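Side-chain contacts in Cow rumen GH26 endo-mannanase (Metagenome, PDB 6UEH), which hydrolyses internal beta-1,4 linkages of mannans, probably including galactomannan, as a GH26 endo-mannanase that also carries a CBM6-type accessory domain: residues D18-P23 / G40-T45; A47-N52 / A123-I128; Q78-N83 / Y87-P92. All blocks are in the same frame, centred on the assembly; numbering follows the deposited sequence.

Contact 1 of 3, residues D18-P23 / G40-T45; sequences DGAGEP and GFAYLT. With CA (calcium ion), chain B.
Pro23 lies against the backbone of Gly40 and Phe41, and the meeting is one of ring against peptide rather than side chain against side chain. Its CB comes within 4.2 Å of Gly40 N; Gly40 has no side chain to stand in the way, consistent with so close an approach. The main chain stays close one step further on, with Pro23 C 3.8 Å from Phe41 O. The CB of Phe41 leaves the backbone away from the loop, and its ring meets Trp97 edge-to-face. Further along, two short side chains close the join: the CB methyls of Ala20 and Ala42 touch at 4.1 Å, and both also rest on Ile49 of strand 49-55.

The case illustrates how an irregular loop can be laid along a beta strand without direct hydrogen bonds between them. In this CBM6-type beta-sandwich, residues 18-23 run beside the start of strand 42-44, and water takes over the polar link. One water donates to Ala20 O and accepts from Tyr43 N, at 2.8 Å from each atom. A second water spans Gly19 O and Tyr43 O, though its bond to the glycine is weak. Tyr43 thus enters through its main chain, while its ring, with CG anti to the backbone N (chi1 -176°), leads away from the loop.

At the other end of the segment, Gly40 O binds the calcium ion at 2.4 Å, in a site completed by Glu13, Glu15, Ser37 and Asp126.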
ATOM      1  N   ASP A  18     -26.200  21.431 -13.242  1.00 21.92           N
ATOM      2  CA  ASP A  18     -25.747  22.159 -14.418  1.00 26.49           C
ATOM      3  C   ASP A  18     -25.392  21.166 -15.521  1.00 25.33           C
ATOM      4  O   ASP A  18     -24.632  20.226 -15.292  1.00 21.34           O
ATOM      5  CB  ASP A  18     -24.538  23.041 -14.092  1.00 26.29           C
ATOM      6  CG  ASP A  18     -24.854  24.121 -13.071  1.00 32.11           C
ATOM      7  OD1 ASP A  18     -26.031  24.525 -12.964  1.00 31.13           O
ATOM      8  OD2 ASP A  18     -23.918  24.574 -12.379  1.00 34.93           O
ATOM      9  N   GLY A  19     -25.956  21.366 -16.707  1.00 25.24           N
ATOM     10  CA  GLY A  19     -25.654  20.518 -17.846  1.00 24.49           C
ATOM     11  C   GLY A  19     -26.608  19.351 -18.016  1.00 21.43           C
ATOM     12  O   GLY A  19     -26.506  18.600 -18.984  1.00 21.29           O
ATOM     13  N   ALA A  20     -27.537  19.198 -17.076  1.00 19.60           N
ATOM     14  CA  ALA A  20     -28.482  18.087 -17.111  1.00 17.57           C
ATOM     15  C   ALA A  20     -29.620  18.331 -18.101  1.00 19.40           C
ATOM     16  O   ALA A  20     -30.163  17.387 -18.674  1.00 20.37           O
ATOM     17  CB  ALA A  20     -29.045  17.829 -15.719  1.00 15.97           C
ATOM     18  N   GLY A  21     -29.975  19.598 -18.298  1.00 20.86           N
ATOM     19  CA  GLY A  21     -31.091  19.949 -19.159  1.00 21.69           C
ATOM     20  C   GLY A  21     -32.423  19.544 -18.552  1.00 20.61           C
ATOM     21  O   GLY A  21     -32.546  19.429 -17.332  1.00 19.54           O
ATOM     22  N   GLU A  22     -33.424  19.324 -19.398  1.00 21.67           N
ATOM     23  CA  GLU A  22     -34.743  18.918 -18.921  1.00 21.69           C
ATOM     24  C   GLU A  22     -34.709  17.499 -18.364  1.00 18.48           C
ATOM     25  O   GLU A  22     -33.968  16.650 -18.862  1.00 16.49           O
ATOM     26  CB  GLU A  22     -35.780  19.027 -20.040  1.00 26.10           C
ATOM     27  CG  GLU A  22     -36.141  20.461 -20.397  1.00 31.54           C
ATOM     28  CD  GLU A  22     -36.560  21.272 -19.183  1.00 34.61           C
ATOM     29  OE1 GLU A  22     -35.729  22.057 -18.678  1.00 36.58           O
ATOM     30  OE2 GLU A  22     -37.715  21.126 -18.732  1.00 35.94           O
ATOM     31  N   PRO A  23     -35.512  17.239 -17.319  1.00 17.77           N
ATOM     32  CA  PRO A  23     -35.540  15.920 -16.676  1.00 16.56           C
ATOM     33  C   PRO A  23     -35.957  14.805 -17.631  1.00 16.72           C
ATOM     34  O   PRO A  23     -36.838  15.004 -18.468  1.00 18.97           O
ATOM     35  CB  PRO A  23     -36.584  16.091 -15.561  1.00 14.80           C
ATOM     36  CG  PRO A  23     -36.643  17.559 -15.315  1.00 17.83           C
ATOM     37  CD  PRO A  23     -36.415  18.194 -16.653  1.00 18.94           C
ATOM     38  N   GLY A  40     -37.983  13.614 -12.451  1.00 22.57           N
ATOM     39  CA  GLY A  40     -37.334  12.611 -13.277  1.00 20.56           C
ATOM     40  C   GLY A  40     -35.900  12.344 -12.876  1.00 19.52           C
ATOM     41  O   GLY A  40     -35.585  12.224 -11.693  1.00 15.97           O
ATOM     42  N   PHE A  41     -35.021  12.243 -13.867  1.00 15.34           N
ATOM     43  CA  PHE A  41     -33.611  12.007 -13.590  1.00 15.05           C
ATOM     44  C   PHE A  41     -32.713  12.617 -14.660  1.00 15.95           C
ATOM     45  O   PHE A  41     -33.185  13.061 -15.706  1.00 16.36           O
ATOM     46  CB  PHE A  41     -33.333  10.504 -13.467  1.00 14.93           C
ATOM     47  CG  PHE A  41     -33.673   9.710 -14.703  1.00 15.38           C
ATOM     48  CD1 PHE A  41     -32.725   9.498 -15.693  1.00 15.34           C
ATOM     49  CD2 PHE A  41     -34.937   9.163 -14.864  1.00 16.19           C
ATOM     50  CE1 PHE A  41     -33.034   8.766 -16.824  1.00 16.89           C
ATOM     51  CE2 PHE A  41     -35.252   8.425 -15.994  1.00 17.50           C
ATOM     52  CZ  PHE A  41     -34.299   8.226 -16.975  1.00 17.87           C
ATOM     53  N   ALA A  42     -31.415  12.642 -14.379  1.00 15.99           N
ATOM     54  CA  ALA A  42     -30.431  13.087 -15.351  1.00 16.94           C
ATOM     55  C   ALA A  42     -29.877  11.888 -16.110  1.00 17.02           C
ATOM     56  O   ALA A  42     -29.490  10.886 -15.507  1.00 17.55           O
ATOM     57  CB  ALA A  42     -29.305  13.857 -14.664  1.00 16.09           C
ATOM     58  N   TYR A  43     -29.858  11.987 -17.434  1.00 17.12           N
ATOM     59  CA  TYR A  43     -29.261  10.955 -18.269  1.00 16.73           C
ATOM     60  C   TYR A  43     -27.911  11.459 -18.757  1.00 16.50           C
ATOM     61  O   TYR A  43     -27.829  12.220 -19.720  1.00 18.12           O
ATOM     62  CB  TYR A  43     -30.173  10.603 -19.449  1.00 16.11           C
ATOM     63  CG  TYR A  43     -29.686   9.458 -20.321  1.00 14.72           C
ATOM     64  CD1 TYR A  43     -28.807   8.494 -19.833  1.00 14.08           C
ATOM     65  CD2 TYR A  43     -30.109   9.348 -21.640  1.00 14.80           C
ATOM     66  CE1 TYR A  43     -28.369   7.452 -20.639  1.00 14.33           C
ATOM     67  CE2 TYR A  43     -29.680   8.315 -22.448  1.00 15.43           C
ATOM     68  CZ  TYR A  43     -28.809   7.371 -21.948  1.00 14.91           C
ATOM     69  OH  TYR A  43     -28.389   6.347 -22.767  1.00 13.74           O
ATOM     70  N   LEU A  44     -26.859  11.053 -18.057  1.00 15.91           N
ATOM     71  CA  LEU A  44     -25.495  11.420 -18.409  1.00 17.18           C
ATOM     72  C   LEU A  44     -25.053  10.642 -19.636  1.00 17.47           C
ATOM     73  O   LEU A  44     -24.877   9.435 -19.559  1.00 17.21           O
ATOM     74  CB  LEU A  44     -24.553  11.142 -17.233  1.00 18.29           C
ATOM     75  CG  LEU A  44     -23.039  11.238 -17.445  1.00 20.62           C
ATOM     76  CD1 LEU A  44     -22.605  12.673 -17.545  1.00 22.25           C
ATOM     77  CD2 LEU A  44     -22.286  10.537 -16.322  1.00 20.89           C
ATOM     78  N   THR A  45     -24.886  11.317 -20.770  1.00 17.72           N
ATOM     79  CA  THR A  45     -24.438  10.630 -21.979  1.00 18.26           C
ATOM     80  C   THR A  45     -22.984  10.966 -22.307  1.00 20.00           C
ATOM     81  O   THR A  45     -22.068  10.321 -21.790  1.00 20.94           O
ATOM     82  CB  THR A  45     -25.333  10.960 -23.199  1.00 19.44           C
ATOM     83  OG1 THR A  45     -25.487  12.379 -23.323  1.00 18.55           O
ATOM     84  CG2 THR A  45     -26.708  10.311 -23.044  1.00 19.45           C
TER
HETATM   85 CA    CA B 601     -34.739  12.989  -9.574  1.00 15.97          CA
HETATM   86  O   HOH W   1     -27.275  15.392 -19.395  1.00 24.19           O
HETATM   87  O   HOH W   2     -29.562  14.677 -18.175  1.00 15.61           O

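Contact 2 of 3, residues A47-N52 / A123-I128; sequences APISFN and AEFDTI. With CA (calcium ion), chain B.
Strand 49-52 and the bent segment 123-128 face each other across the interior at the spacing of two layers, with 9.7 Å between the CA atoms of Ile49 and Phe125, so that side chains alone make the contact. Two apolar pairs bridge the interval. Phe51 meets Ile128 more closely: CG2 of the isoleucine lies 3.8 Å from Phe51 CE1 and equally near CZ, while its CD1 reaches CE1 as well, so both branches come to the CE1 end of the ring, meeting it obliquely. The phenylalanine holds CG between its backbone N and carbonyl carbon (chi1 65°), which sets the ring beside the methyls of Ile128. Ile49 sends its extended branch across more loosely, CD1 stopping 4.3 Å from Phe125 CD1 and likewise approaching that ring at a slant.

These are the two layers of a beta-sandwich, one sheet containing strand 49-55 and the other strand 123-132, and the pairs belong to its apolar core. Tyr10 and Ile12 also pack on Phe51, while Phe116 lies against both Phe125 and Ile128. Strand 49-52 keeps the ordinary alternation, Ile49 and Phe51 inward with Ser50 between them turned away. Its partner does not: Phe125 and Ile128 are three residues apart yet both face inward, because the chain turns a corner at Asp126.

That corner also serves the metal. With CG anti to its backbone N and beside its own carbonyl carbon (chi1 -179°), Asp126 can offer both groups to the calcium ion, which it binds through OD1 at 2.3 Å and through its main-chain O at 2.7 Å, alongside Gly40 and the glutamates of the site.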
ATOM      1  N   ALA A  47     -21.764  14.278 -22.097  1.00 15.87           N
ATOM      2  CA  ALA A  47     -21.481  15.600 -21.546  1.00 17.83           C
ATOM      3  C   ALA A  47     -21.695  15.592 -20.037  1.00 15.98           C
ATOM      4  O   ALA A  47     -22.630  14.962 -19.551  1.00 14.75           O
ATOM      5  CB  ALA A  47     -22.354  16.653 -22.205  1.00 17.25           C
ATOM      6  N   PRO A  48     -20.832  16.301 -19.290  1.00 16.93           N
ATOM      7  CA  PRO A  48     -20.873  16.243 -17.825  1.00 16.13           C
ATOM      8  C   PRO A  48     -22.093  16.920 -17.203  1.00 16.00           C
ATOM      9  O   PRO A  48     -22.717  17.789 -17.813  1.00 15.78           O
ATOM     10  CB  PRO A  48     -19.594  16.980 -17.413  1.00 16.78           C
ATOM     11  CG  PRO A  48     -19.344  17.930 -18.530  1.00 18.38           C
ATOM     12  CD  PRO A  48     -19.769  17.199 -19.776  1.00 19.13           C
ATOM     13  N   ILE A  49     -22.424  16.499 -15.987  1.00 14.51           N
ATOM     14  CA  ILE A  49     -23.393  17.204 -15.160  1.00 15.81           C
ATOM     15  C   ILE A  49     -22.689  17.580 -13.866  1.00 15.30           C
ATOM     16  O   ILE A  49     -21.785  16.868 -13.419  1.00 14.42           O
ATOM     17  CB  ILE A  49     -24.648  16.356 -14.868  1.00 17.51           C
ATOM     18  CG1 ILE A  49     -24.276  15.089 -14.095  1.00 18.34           C
ATOM     19  CG2 ILE A  49     -25.371  16.009 -16.167  1.00 18.30           C
ATOM     20  CD1 ILE A  49     -25.472  14.239 -13.698  1.00 18.37           C
ATOM     21  N   SER A  50     -23.080  18.698 -13.265  1.00 15.03           N
ATOM     22  CA  SER A  50     -22.349  19.180 -12.102  1.00 14.78           C
ATOM     23  C   SER A  50     -23.180  20.033 -11.153  1.00 14.93           C
ATOM     24  O   SER A  50     -24.259  20.510 -11.499  1.00 14.52           O
ATOM     25  CB  SER A  50     -21.125  19.976 -12.557  1.00 14.70           C
ATOM     26  OG  SER A  50     -21.515  21.112 -13.309  1.00 17.11           O
ATOM     27  N   PHE A  51     -22.650  20.208  -9.946  1.00 14.66           N
ATOM     28  CA  PHE A  51     -23.229  21.093  -8.944  1.00 16.24           C
ATOM     29  C   PHE A  51     -22.120  21.591  -8.029  1.00 16.15           C
ATOM     30  O   PHE A  51     -21.018  21.037  -8.016  1.00 14.83           O
ATOM     31  CB  PHE A  51     -24.319  20.381  -8.139  1.00 16.80           C
ATOM     32  CG  PHE A  51     -23.816  19.230  -7.310  1.00 17.06           C
ATOM     33  CD1 PHE A  51     -23.533  18.005  -7.896  1.00 16.23           C
ATOM     34  CD2 PHE A  51     -23.653  19.365  -5.939  1.00 17.99           C
ATOM     35  CE1 PHE A  51     -23.081  16.941  -7.133  1.00 16.62           C
ATOM     36  CE2 PHE A  51     -23.201  18.304  -5.172  1.00 17.93           C
ATOM     37  CZ  PHE A  51     -22.912  17.092  -5.768  1.00 16.35           C
ATOM     38  N   ASN A  52     -22.411  22.636  -7.265  1.00 18.07           N
ATOM     39  CA  ASN A  52     -21.419  23.221  -6.377  1.00 17.36           C
ATOM     40  C   ASN A  52     -21.633  22.879  -4.910  1.00 16.53           C
ATOM     41  O   ASN A  52     -22.766  22.801  -4.431  1.00 15.52           O
ATOM     42  CB  ASN A  52     -21.399  24.741  -6.542  1.00 21.12           C
ATOM     43  CG  ASN A  52     -20.550  25.427  -5.490  1.00 24.64           C
ATOM     44  OD1 ASN A  52     -19.321  25.422  -5.567  1.00 24.90           O
ATOM     45  ND2 ASN A  52     -21.203  26.019  -4.494  1.00 25.95           N
ATOM     46  N   ALA A 123     -25.105   6.596 -17.996  1.00 15.03           N
ATOM     47  CA  ALA A 123     -25.691   6.100 -16.762  1.00 15.19           C
ATOM     48  C   ALA A 123     -26.727   7.113 -16.287  1.00 15.26           C
ATOM     49  O   ALA A 123     -26.714   8.269 -16.710  1.00 15.09           O
ATOM     50  CB  ALA A 123     -24.627   5.874 -15.703  1.00 14.95           C
ATOM     51  N   GLU A 124     -27.619   6.681 -15.406  1.00 16.92           N
ATOM     52  CA  GLU A 124     -28.729   7.524 -14.981  1.00 17.50           C
ATOM     53  C   GLU A 124     -28.551   7.962 -13.535  1.00 17.42           C
ATOM     54  O   GLU A 124     -28.116   7.179 -12.691  1.00 17.38           O
ATOM     55  CB  GLU A 124     -30.060   6.787 -15.158  1.00 17.85           C
ATOM     56  CG  GLU A 124     -30.380   6.400 -16.604  1.00 17.85           C
ATOM     57  CD  GLU A 124     -29.533   5.245 -17.113  1.00 18.23           C
ATOM     58  OE1 GLU A 124     -29.532   4.174 -16.470  1.00 17.38           O
ATOM     59  OE2 GLU A 124     -28.855   5.409 -18.153  1.00 18.31           O
ATOM     60  N   PHE A 125     -28.889   9.218 -13.255  1.00 15.53           N
ATOM     61  CA  PHE A 125     -28.746   9.775 -11.916  1.00 16.25           C
ATOM     62  C   PHE A 125     -30.054  10.413 -11.455  1.00 16.95           C
ATOM     63  O   PHE A 125     -30.529  11.375 -12.056  1.00 17.06           O
ATOM     64  CB  PHE A 125     -27.612  10.803 -11.883  1.00 15.03           C
ATOM     65  CG  PHE A 125     -26.263  10.225 -12.193  1.00 17.35           C
ATOM     66  CD1 PHE A 125     -25.872  10.001 -13.503  1.00 16.96           C
ATOM     67  CD2 PHE A 125     -25.381   9.904 -11.174  1.00 17.10           C
ATOM     68  CE1 PHE A 125     -24.634   9.465 -13.790  1.00 16.84           C
ATOM     69  CE2 PHE A 125     -24.139   9.369 -11.456  1.00 16.89           C
ATOM     70  CZ  PHE A 125     -23.764   9.150 -12.767  1.00 15.93           C
ATOM     71  N   ASP A 126     -30.636   9.862 -10.391  1.00 16.12           N
ATOM     72  CA  ASP A 126     -31.888  10.376  -9.843  1.00 16.51           C
ATOM     73  C   ASP A 126     -31.620  11.496  -8.845  1.00 16.37           C
ATOM     74  O   ASP A 126     -32.117  12.610  -8.999  1.00 16.39           O
ATOM     75  CB  ASP A 126     -32.678   9.247  -9.175  1.00 17.01           C
ATOM     76  CG  ASP A 126     -34.010   9.714  -8.613  1.00 19.69           C
ATOM     77  OD1 ASP A 126     -34.534  10.747  -9.083  1.00 19.10           O
ATOM     78  OD2 ASP A 126     -34.540   9.041  -7.704  1.00 20.15           O
ATOM     79  N   THR A 127     -30.843  11.181  -7.814  1.00 16.96           N
ATOM     80  CA  THR A 127     -30.416  12.163  -6.826  1.00 17.02           C
ATOM     81  C   THR A 127     -28.936  11.980  -6.510  1.00 17.56           C
ATOM     82  O   THR A 127     -28.361  10.925  -6.776  1.00 17.28           O
ATOM     83  CB  THR A 127     -31.214  12.052  -5.511  1.00 17.10           C
ATOM     84  OG1 THR A 127     -31.047  10.740  -4.963  1.00 16.79           O
ATOM     85  CG2 THR A 127     -32.698  12.315  -5.745  1.00 17.06           C
ATOM     86  N   ILE A 128     -28.327  13.016  -5.946  1.00 15.57           N
ATOM     87  CA  ILE A 128     -26.943  12.954  -5.495  1.00 15.25           C
ATOM     88  C   ILE A 128     -26.876  13.470  -4.060  1.00 18.22           C
ATOM     89  O   ILE A 128     -27.512  14.470  -3.727  1.00 17.74           O
ATOM     90  CB  ILE A 128     -26.012  13.780  -6.403  1.00 18.64           C
ATOM     91  CG1 ILE A 128     -26.149  13.326  -7.859  1.00 14.74           C
ATOM     92  CG2 ILE A 128     -24.567  13.673  -5.931  1.00 14.56           C
ATOM     93  CD1 ILE A 128     -25.613  14.323  -8.867  1.00 19.38           C
TER
HETATM   94 CA    CA B 601     -34.739  12.989  -9.574  1.00 15.97          CA

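Contact 3 of 3, residues Q78-N83 / Y87-P92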
ATOM      1  N   GLN A  78     -17.483   4.786 -14.515  1.00 17.16           N
ATOM      2  CA  GLN A  78     -18.003   6.135 -14.344  1.00 18.16           C
ATOM      3  C   GLN A  78     -16.958   6.986 -13.638  1.00 19.57           C
ATOM      4  O   GLN A  78     -16.040   6.458 -13.008  1.00 20.62           O
ATOM      5  CB  GLN A  78     -19.312   6.125 -13.552  1.00 17.75           C
ATOM      6  CG  GLN A  78     -20.421   5.311 -14.194  1.00 18.29           C
ATOM      7  CD  GLN A  78     -20.818   5.835 -15.557  1.00 18.47           C
ATOM      8  OE1 GLN A  78     -20.871   7.044 -15.780  1.00 19.35           O
ATOM      9  NE2 GLN A  78     -21.095   4.922 -16.482  1.00 18.09           N
ATOM     10  N   THR A  79     -17.101   8.302 -13.738  1.00 17.80           N
ATOM     11  CA  THR A  79     -16.118   9.207 -13.160  1.00 17.59           C
ATOM     12  C   THR A  79     -16.762  10.334 -12.367  1.00 16.30           C
ATOM     13  O   THR A  79     -17.515  11.140 -12.913  1.00 15.69           O
ATOM     14  CB  THR A  79     -15.217   9.817 -14.250  1.00 18.17           C
ATOM     15  OG1 THR A  79     -14.447   8.779 -14.869  1.00 18.87           O
ATOM     16  CG2 THR A  79     -14.273  10.852 -13.648  1.00 18.82           C
ATOM     17  N   ILE A  80     -16.468  10.379 -11.072  1.00 16.27           N
ATOM     18  CA  ILE A  80     -16.848  11.525 -10.261  1.00 16.95           C
ATOM     19  C   ILE A  80     -15.625  12.422 -10.131  1.00 18.00           C
ATOM     20  O   ILE A  80     -14.492  11.943 -10.067  1.00 18.12           O
ATOM     21  CB  ILE A  80     -17.396  11.115  -8.870  1.00 15.01           C
ATOM     22  CG1 ILE A  80     -17.968  12.336  -8.137  1.00 14.68           C
ATOM     23  CG2 ILE A  80     -16.328  10.401  -8.041  1.00 14.81           C
ATOM     24  CD1 ILE A  80     -18.724  11.997  -6.870  1.00 13.86           C
ATOM     25  N   SER A  81     -15.854  13.728 -10.126  1.00 17.05           N
ATOM     26  CA  SER A  81     -14.759  14.679 -10.163  1.00 17.84           C
ATOM     27  C   SER A  81     -14.989  15.826  -9.194  1.00 17.82           C
ATOM     28  O   SER A  81     -16.081  16.390  -9.133  1.00 16.50           O
ATOM     29  CB  SER A  81     -14.577  15.212 -11.586  1.00 19.63           C
ATOM     30  OG  SER A  81     -13.527  16.158 -11.654  1.00 23.58           O
ATOM     31  N   VAL A  82     -13.958  16.154  -8.425  1.00 18.36           N
ATOM     32  CA  VAL A  82     -14.003  17.318  -7.555  1.00 17.38           C
ATOM     33  C   VAL A  82     -13.021  18.349  -8.084  1.00 18.35           C
ATOM     34  O   VAL A  82     -11.804  18.161  -8.006  1.00 17.94           O
ATOM     35  CB  VAL A  82     -13.667  16.970  -6.099  1.00 17.38           C
ATOM     36  CG1 VAL A  82     -13.666  18.229  -5.246  1.00 18.02           C
ATOM     37  CG2 VAL A  82     -14.666  15.957  -5.559  1.00 15.93           C
ATOM     38  N   ASN A  83     -13.571  19.435  -8.619  1.00 19.40           N
ATOM     39  CA  ASN A  83     -12.801  20.437  -9.338  1.00 21.36           C
ATOM     40  C   ASN A  83     -11.978  19.774 -10.439  1.00 23.17           C
ATOM     41  O   ASN A  83     -12.543  19.262 -11.405  1.00 26.16           O
ATOM     42  CB  ASN A  83     -11.923  21.242  -8.374  1.00 21.86           C
ATOM     43  CG  ASN A  83     -12.741  22.184  -7.497  1.00 23.42           C
ATOM     44  OD1 ASN A  83     -13.697  22.805  -7.964  1.00 23.13           O
ATOM     45  ND2 ASN A  83     -12.376  22.283  -6.224  1.00 24.42           N
ATOM     46  N   TYR A  87     -12.037  10.733  -9.991  1.00 19.60           N
ATOM     47  CA  TYR A  87     -12.067   9.450  -9.302  1.00 20.05           C
ATOM     48  C   TYR A  87     -12.941   8.475 -10.084  1.00 20.92           C
ATOM     49  O   TYR A  87     -14.093   8.783 -10.394  1.00 20.29           O
ATOM     50  CB  TYR A  87     -12.595   9.609  -7.878  1.00 18.47           C
ATOM     51  CG  TYR A  87     -11.932  10.721  -7.098  1.00 19.39           C
ATOM     52  CD1 TYR A  87     -10.719  10.517  -6.453  1.00 21.80           C
ATOM     53  CD2 TYR A  87     -12.528  11.974  -6.998  1.00 18.71           C
ATOM     54  CE1 TYR A  87     -10.110  11.533  -5.734  1.00 22.68           C
ATOM     55  CE2 TYR A  87     -11.928  12.996  -6.279  1.00 20.81           C
ATOM     56  CZ  TYR A  87     -10.719  12.769  -5.649  1.00 22.41           C
ATOM     57  OH  TYR A  87     -10.115  13.779  -4.934  1.00 23.52           O
ATOM     58  N   GLN A  88     -12.394   7.303 -10.397  1.00 21.74           N
ATOM     59  CA  GLN A  88     -13.081   6.339 -11.256  1.00 23.79           C
ATOM     60  C   GLN A  88     -13.782   5.227 -10.476  1.00 22.46           C
ATOM     61  O   GLN A  88     -13.225   4.665  -9.531  1.00 22.71           O
ATOM     62  CB  GLN A  88     -12.096   5.714 -12.252  1.00 27.59           C
ATOM     63  CG  GLN A  88     -11.634   6.650 -13.360  1.00 32.66           C
ATOM     64  CD  GLN A  88     -10.562   7.621 -12.906  1.00 37.26           C
ATOM     65  OE1 GLN A  88      -9.782   7.324 -12.001  1.00 38.98           O
ATOM     66  NE2 GLN A  88     -10.517   8.791 -13.537  1.00 38.76           N
ATOM     67  N   TYR A  89     -15.004   4.910 -10.895  1.00 20.99           N
ATOM     68  CA  TYR A  89     -15.791   3.844 -10.282  1.00 21.68           C
ATOM     69  C   TYR A  89     -16.506   3.016 -11.344  1.00 22.48           C
ATOM     70  O   TYR A  89     -16.999   3.555 -12.336  1.00 23.18           O
ATOM     71  CB  TYR A  89     -16.814   4.423  -9.295  1.00 21.58           C
ATOM     72  CG  TYR A  89     -16.186   5.045  -8.071  1.00 22.11           C
ATOM     73  CD1 TYR A  89     -15.766   6.369  -8.077  1.00 21.97           C
ATOM     74  CD2 TYR A  89     -16.006   4.305  -6.910  1.00 23.33           C
ATOM     75  CE1 TYR A  89     -15.183   6.940  -6.963  1.00 22.05           C
ATOM     76  CE2 TYR A  89     -15.424   4.866  -5.789  1.00 25.10           C
ATOM     77  CZ  TYR A  89     -15.015   6.184  -5.822  1.00 23.79           C
ATOM     78  OH  TYR A  89     -14.434   6.745  -4.709  1.00 24.28           O
ATOM     79  N   THR A  90     -16.561   1.706 -11.134  1.00 23.33           N
ATOM     80  CA  THR A  90     -17.321   0.831 -12.016  1.00 22.55           C
ATOM     81  C   THR A  90     -18.729   0.615 -11.471  1.00 21.72           C
ATOM     82  O   THR A  90     -18.910  -0.004 -10.420  1.00 21.66           O
ATOM     83  CB  THR A  90     -16.639  -0.534 -12.194  1.00 24.53           C
ATOM     84  OG1 THR A  90     -15.326  -0.350 -12.737  1.00 25.45           O
ATOM     85  CG2 THR A  90     -17.456  -1.413 -13.134  1.00 24.41           C
ATOM     86  N   VAL A  91     -19.723   1.136 -12.183  1.00 19.36           N
ATOM     87  CA  VAL A  91     -21.116   0.958 -11.789  1.00 18.31           C
ATOM     88  C   VAL A  91     -21.696  -0.267 -12.486  1.00 18.24           C
ATOM     89  O   VAL A  91     -21.746  -0.320 -13.716  1.00 16.54           O
ATOM     90  CB  VAL A  91     -21.968   2.198 -12.120  1.00 18.08           C
ATOM     91  CG1 VAL A  91     -23.441   1.931 -11.833  1.00 18.80           C
ATOM     92  CG2 VAL A  91     -21.480   3.398 -11.328  1.00 17.74           C
ATOM     93  N   PRO A  92     -22.117  -1.268 -11.698  1.00 17.47           N
ATOM     94  CA  PRO A  92     -22.704  -2.492 -12.254  1.00 18.64           C
ATOM     95  C   PRO A  92     -23.986  -2.223 -13.036  1.00 17.78           C
ATOM     96  O   PRO A  92     -24.527  -1.117 -12.984  1.00 17.31           O
ATOM     97  CB  PRO A  92     -23.000  -3.339 -11.009  1.00 20.22           C
ATOM     98  CG  PRO A  92     -22.092  -2.798  -9.950  1.00 19.36           C
ATOM     99  CD  PRO A  92     -21.990  -1.330 -10.232  1.00 16.78           C
TER
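Ile80 and Tyr87 form one hydrogen-bonded pair of this antiparallel ladder, Ile80 N donating to Tyr87 O at 2.9 Å and Tyr87 N to Ile80 O at 2.7 Å. Gln78 and Tyr89 form a second such pair, linked in both directions, and between them Thr79 and Gln88 make a non-hydrogen-bonded pair.

Side chains follow this register. On the face carrying Ile80, its CG2 is shared: it lies 3.8 Å from Tyr87 CB and as close to Tyr89 CE1, meeting the second ring at a slant. Val82 CG2 comes to the edge of the Tyr87 ring, near its plane, 4.1 Å from CE2. Gln78 bends at chi2 (-61°) and lays its CG against Val91 CG2 at 3.6 Å, while its amide nitrogen leaves the pair to bond Gly121 O. On the other face Thr79 and Gln88 run side by side, with Thr79 OG1 3.8 Å from Gln88 CG; that hydroxyl is hydrogen-bonded to Ile119 O.

Beyond the hairpin's own residues, Phe102 and Phe116 pack on Ile80, Phe100 on Tyr89, and His105 stacks on the Tyr87 ring. Strand 76-82 is itself bonded to strand 110-117 on its other side. The whole is a beta hairpin whose second strand, 85-94, borders one sheet of the CBM6-type beta-sandwich.

The three contacts cross one accessory domain in sequence, from its calcium-bound loops to a sheet border. Contacts 1 and 2, with centres about 7 Å apart, share the metal: Gly40 and Asp126 are both ligands, and a probable hydrogen bond from Ala42 N to Phe125 O (2.8 Å) joins their strands. Contact 3, centred about 11 Å from contact 2 and 17 Å from contact 1, takes no part in the site; it meets them through Gln78, whose NE2 lies 3.7 Å from Ala123 CB and whose OE1 lies 3.8 Å from Leu44 CD2. Strands 49-55 and 76-82, of contacts 2 and 3, belong to one sheet, with strand 110-117 between them. All six segments belong to the CBM6-type region.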